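Possible prolidase (Bifidobacterium longum NCC2705, PDB 2P9B) is probably a metal-dependent hydrolase of the amidohydrolase family, thought to act on carbon-nitrogen bonds and possibly a prolidase, its substrate not being established. Local coordinates at residues K67-H79 with L375-G387. Sequence-based numbering, arbitrary orientation.
Sequences KIVMPGLINAHTH and LHAATAVNASILG
Leu-375 O is gripped twice by Thr-379, through OG1 at 2.8 Å and, weakly, through the backbone N. With OG1 held there, the methyl CG2 of Thr-379 meets Met-70 CE (3.8 Å) and Pro-71. Met-70, a selenomethionine bent at chi3 (-75°), crosses Leu-375 at about a right angle, and its CE touches Leu-375 CD2 at 3.7 Å. Further along the helix, Ile-74 N lies 3.1 Å from Ala-378 O, a weak hydrogen bond bent to 131°. The helix widens into a pi-type turn at 377-381, and Asn-382 N bonds weakly to Ala-377 O rather than to Ala-378 O, which probably leaves Ala-378 O to meet the strand. Strand 73-75 crosses the helix at 65°, with axes 6.4 Å apart at closest approach. In the TIM-barrel fold of the amidohydrolases, the helix here backs a strand that leads into the His-x-His of His-77 and His-79; with Asp-345 these face a vacant point, consistent with an empty metal site. Ile-74 packs from the end of the widened turn on to Leu-386: its CB and CG2 lie against Asn-382 CB, and its CD1 sits 3.9 Å from Ala-383 CB. The side chains of Ile-74 and Leu-386 slide past each other in opposite directions, with Ile-74 CG2, anti to the backbone N, 3.6 Å from Leu-386 CD1. Asn-75 turns from the helix, forming an Asx turn through OD1 to His-77 N (3.0 Å), while its ND2 bonds to Thr-344 and Thr-356.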
loop_
_atom_site.group_PDB
_atom_site.type_symbol
_atom_site.label_atom_id
_atom_site.label_comp_id
_atom_site.label_asym_id
_atom_site.label_seq_id
_atom_site.Cartn_x
_atom_site.Cartn_y
_atom_site.Cartn_z
ATOM N N LYS A 67 6.124 -20.504 -15.218
ATOM C CA LYS A 67 5.922 -19.230 -14.533
ATOM C C LYS A 67 4.872 -19.328 -13.431
ATOM O O LYS A 67 4.064 -20.258 -13.404
ATOM C CB LYS A 67 5.471 -18.165 -15.541
ATOM C CG LYS A 67 6.400 -17.952 -16.733
ATOM C CD LYS A 67 7.701 -17.278 -16.326
ATOM C CE LYS A 67 8.552 -16.926 -17.543
ATOM N NZ LYS A 67 8.905 -18.127 -18.340
ATOM N N ILE A 68 4.901 -18.361 -12.518
ATOM C CA ILE A 68 3.926 -18.281 -11.436
ATOM C C ILE A 68 3.136 -17.004 -11.693
ATOM O O ILE A 68 3.714 -15.995 -12.096
ATOM C CB ILE A 68 4.607 -18.161 -10.042
ATOM C CG1 ILE A 68 4.972 -19.550 -9.506
ATOM C CG2 ILE A 68 3.681 -17.451 -9.053
ATOM C CD1 ILE A 68 6.035 -20.254 -10.295
ATOM N N VAL A 69 1.823 -17.047 -11.502
ATOM C CA VAL A 69 1.021 -15.842 -11.676
ATOM C C VAL A 69 0.225 -15.661 -10.397
ATOM O O VAL A 69 -0.297 -16.624 -9.838
ATOM C CB VAL A 69 0.054 -15.931 -12.875
ATOM C CG1 VAL A 69 -0.919 -17.073 -12.681
ATOM C CG2 VAL A 69 -0.697 -14.605 -13.028
HETATM N N MSE A 70 0.154 -14.421 -9.932
HETATM C CA MSE A 70 -0.553 -14.098 -8.706
HETATM C C MSE A 70 -1.227 -12.748 -8.886
HETATM O O MSE A 70 -1.026 -12.083 -9.902
HETATM C CB MSE A 70 0.435 -14.052 -7.518
HETATM C CG MSE A 70 1.502 -12.931 -7.570
HETATM SE SE MSE A 70 2.598 -12.727 -6.007
HETATM C CE MSE A 70 1.310 -11.880 -4.889
ATOM N N PRO A 71 -2.063 -12.341 -7.915
ATOM C CA PRO A 71 -2.716 -11.039 -8.059
ATOM C C PRO A 71 -1.630 -9.969 -7.994
ATOM O O PRO A 71 -0.584 -10.186 -7.379
ATOM C CB PRO A 71 -3.631 -10.963 -6.837
ATOM C CG PRO A 71 -3.936 -12.418 -6.531
ATOM C CD PRO A 71 -2.583 -13.066 -6.741
ATOM N N GLY A 72 -1.869 -8.822 -8.613
ATOM C CA GLY A 72 -0.869 -7.770 -8.556
ATOM C C GLY A 72 -0.671 -7.324 -7.120
ATOM O O GLY A 72 -1.602 -7.390 -6.309
ATOM N N LEU A 73 0.539 -6.885 -6.780
ATOM C CA LEU A 73 0.778 -6.411 -5.418
ATOM C C LEU A 73 0.067 -5.077 -5.235
ATOM O O LEU A 73 -0.220 -4.382 -6.199
ATOM C CB LEU A 73 2.279 -6.226 -5.152
ATOM C CG LEU A 73 3.141 -7.494 -5.103
ATOM C CD1 LEU A 73 4.606 -7.120 -4.922
ATOM C CD2 LEU A 73 2.668 -8.381 -3.946
ATOM N N ILE A 74 -0.232 -4.742 -3.986
ATOM C CA ILE A 74 -0.887 -3.479 -3.664
ATOM C C ILE A 74 -0.062 -2.825 -2.569
ATOM O O ILE A 74 0.362 -3.497 -1.630
ATOM C CB ILE A 74 -2.335 -3.720 -3.147
ATOM C CG1 ILE A 74 -3.161 -4.384 -4.255
ATOM C CG2 ILE A 74 -2.970 -2.399 -2.710
ATOM C CD1 ILE A 74 -4.603 -4.686 -3.875
ATOM N N ASN A 75 0.191 -1.523 -2.699
ATOM C CA ASN A 75 0.952 -0.802 -1.680
ATOM C C ASN A 75 0.020 0.260 -1.109
ATOM O O ASN A 75 -0.353 1.203 -1.798
ATOM C CB ASN A 75 2.197 -0.140 -2.280
ATOM C CG ASN A 75 3.140 0.386 -1.209
ATOM O OD1 ASN A 75 2.696 0.912 -0.191
ATOM N ND2 ASN A 75 4.441 0.243 -1.436
ATOM N N ALA A 76 -0.367 0.100 0.154
ATOM C CA ALA A 76 -1.307 1.030 0.779
ATOM C C ALA A 76 -0.727 2.325 1.322
ATOM O O ALA A 76 -1.452 3.133 1.906
ATOM C CB ALA A 76 -2.072 0.312 1.890
ATOM N N HIS A 77 0.569 2.542 1.137
ATOM C CA HIS A 77 1.169 3.766 1.651
ATOM C C HIS A 77 2.335 4.210 0.776
ATOM O O HIS A 77 3.455 3.736 0.934
ATOM C CB HIS A 77 1.628 3.542 3.096
ATOM C CG HIS A 77 2.023 4.798 3.806
ATOM N ND1 HIS A 77 2.016 4.911 5.180
ATOM C CD2 HIS A 77 2.437 5.997 3.333
ATOM C CE1 HIS A 77 2.406 6.125 5.521
ATOM N NE2 HIS A 77 2.668 6.805 4.420
ATOM N N THR A 78 2.053 5.125 -0.147
ATOM C CA THR A 78 3.066 5.626 -1.068
ATOM C C THR A 78 3.053 7.150 -1.202
ATOM O O THR A 78 2.149 7.824 -0.711
ATOM C CB THR A 78 2.860 5.034 -2.486
ATOM O OG1 THR A 78 1.590 5.461 -3.009
ATOM C CG2 THR A 78 2.876 3.501 -2.432
ATOM N N HIS A 79 4.088 7.668 -1.858
ATOM C CA HIS A 79 4.244 9.089 -2.170
ATOM C C HIS A 79 4.834 9.052 -3.573
ATOM O O HIS A 79 5.695 8.223 -3.848
ATOM C CB HIS A 79 5.237 9.774 -1.226
ATOM C CG HIS A 79 4.779 9.837 0.197
ATOM N ND1 HIS A 79 3.802 10.710 0.627
ATOM C CD2 HIS A 79 5.144 9.115 1.282
ATOM C CE1 HIS A 79 3.585 10.522 1.917
ATOM N NE2 HIS A 79 4.386 9.560 2.338
ATOM N N LEU A 375 1.681 -12.673 1.581
ATOM C CA LEU A 375 1.182 -12.529 0.215
ATOM C C LEU A 375 -0.309 -12.186 0.244
ATOM O O LEU A 375 -0.812 -11.430 -0.591
ATOM C CB LEU A 375 1.418 -13.824 -0.570
ATOM C CG LEU A 375 2.880 -14.078 -0.931
ATOM C CD1 LEU A 375 3.068 -15.522 -1.353
ATOM C CD2 LEU A 375 3.298 -13.115 -2.051
ATOM N N HIS A 376 -1.009 -12.744 1.228
ATOM C CA HIS A 376 -2.438 -12.504 1.396
ATOM C C HIS A 376 -2.686 -11.056 1.833
ATOM O O HIS A 376 -3.653 -10.419 1.401
ATOM C CB HIS A 376 -2.987 -13.487 2.439
ATOM C CG HIS A 376 -4.452 -13.344 2.704
ATOM N ND1 HIS A 376 -5.407 -13.522 1.725
ATOM C CD2 HIS A 376 -5.130 -13.089 3.849
ATOM C CE1 HIS A 376 -6.609 -13.386 2.256
ATOM N NE2 HIS A 376 -6.469 -13.122 3.545
ATOM N N ALA A 377 -1.797 -10.538 2.675
ATOM C CA ALA A 377 -1.900 -9.174 3.180
ATOM C C ALA A 377 -1.647 -8.163 2.064
ATOM O O ALA A 377 -2.309 -7.134 1.988
ATOM C CB ALA A 377 -0.895 -8.964 4.313
ATOM N N ALA A 378 -0.700 -8.482 1.189
ATOM C CA ALA A 378 -0.341 -7.587 0.094
ATOM C C ALA A 378 -1.365 -7.555 -1.030
ATOM O O ALA A 378 -1.339 -6.649 -1.864
ATOM C CB ALA A 378 1.019 -7.981 -0.475
ATOM N N THR A 379 -2.260 -8.538 -1.064
ATOM C CA THR A 379 -3.247 -8.603 -2.136
ATOM C C THR A 379 -4.694 -8.492 -1.669
ATOM O O THR A 379 -5.281 -7.414 -1.689
ATOM C CB THR A 379 -3.064 -9.914 -2.957
ATOM O OG1 THR A 379 -3.136 -11.047 -2.080
ATOM C CG2 THR A 379 -1.712 -9.924 -3.653
ATOM N N ALA A 380 -5.262 -9.613 -1.241
ATOM C CA ALA A 380 -6.647 -9.641 -0.793
ATOM C C ALA A 380 -6.945 -8.695 0.369
ATOM O O ALA A 380 -7.907 -7.930 0.308
ATOM C CB ALA A 380 -7.035 -11.067 -0.414
ATOM N N VAL A 381 -6.133 -8.741 1.425
ATOM C CA VAL A 381 -6.386 -7.874 2.571
ATOM C C VAL A 381 -6.235 -6.399 2.201
ATOM O O VAL A 381 -7.104 -5.596 2.527
ATOM C CB VAL A 381 -5.464 -8.204 3.777
ATOM C CG1 VAL A 381 -5.840 -7.324 4.962
ATOM C CG2 VAL A 381 -5.591 -9.680 4.153
ATOM N N ASN A 382 -5.146 -6.047 1.519
ATOM C CA ASN A 382 -4.929 -4.661 1.086
ATOM C C ASN A 382 -6.125 -4.191 0.244
ATOM O O ASN A 382 -6.582 -3.059 0.383
ATOM C CB ASN A 382 -3.645 -4.546 0.239
ATOM C CG ASN A 382 -2.448 -3.971 1.015
ATOM O OD1 ASN A 382 -1.339 -3.857 0.467
ATOM N ND2 ASN A 382 -2.664 -3.603 2.269
ATOM N N ALA A 383 -6.624 -5.063 -0.632
ATOM C CA ALA A 383 -7.757 -4.714 -1.485
ATOM C C ALA A 383 -8.976 -4.368 -0.636
ATOM O O ALA A 383 -9.651 -3.373 -0.891
ATOM C CB ALA A 383 -8.083 -5.865 -2.440
ATOM N N SER A 384 -9.254 -5.187 0.375
ATOM C CA SER A 384 -10.397 -4.929 1.247
ATOM C C SER A 384 -10.175 -3.638 2.024
ATOM O O SER A 384 -11.071 -2.805 2.140
ATOM C CB SER A 384 -10.602 -6.085 2.235
ATOM O OG SER A 384 -10.971 -7.273 1.560
ATOM N N ILE A 385 -8.970 -3.468 2.548
ATOM C CA ILE A 385 -8.653 -2.278 3.316
ATOM C C ILE A 385 -8.853 -1.010 2.491
ATOM O O ILE A 385 -9.416 -0.035 2.982
ATOM C CB ILE A 385 -7.202 -2.330 3.841
ATOM C CG1 ILE A 385 -7.070 -3.468 4.859
ATOM C CG2 ILE A 385 -6.819 -0.997 4.468
ATOM C CD1 ILE A 385 -5.657 -3.707 5.335
ATOM N N LEU A 386 -8.419 -1.034 1.235
ATOM C CA LEU A 386 -8.550 0.135 0.363
ATOM C C LEU A 386 -9.926 0.267 -0.278
ATOM O O LEU A 386 -10.181 1.219 -1.029
ATOM C CB LEU A 386 -7.481 0.102 -0.730
ATOM C CG LEU A 386 -6.031 0.136 -0.242
ATOM C CD1 LEU A 386 -5.098 0.234 -1.436
ATOM C CD2 LEU A 386 -5.822 1.322 0.679
ATOM N N GLY A 387 -10.808 -0.683 0.018
ATOM C CA GLY A 387 -12.157 -0.645 -0.521
ATOM C C GLY A 387 -12.297 -0.967 -2.000
ATOM O O GLY A 387 -13.256 -0.536 -2.650
#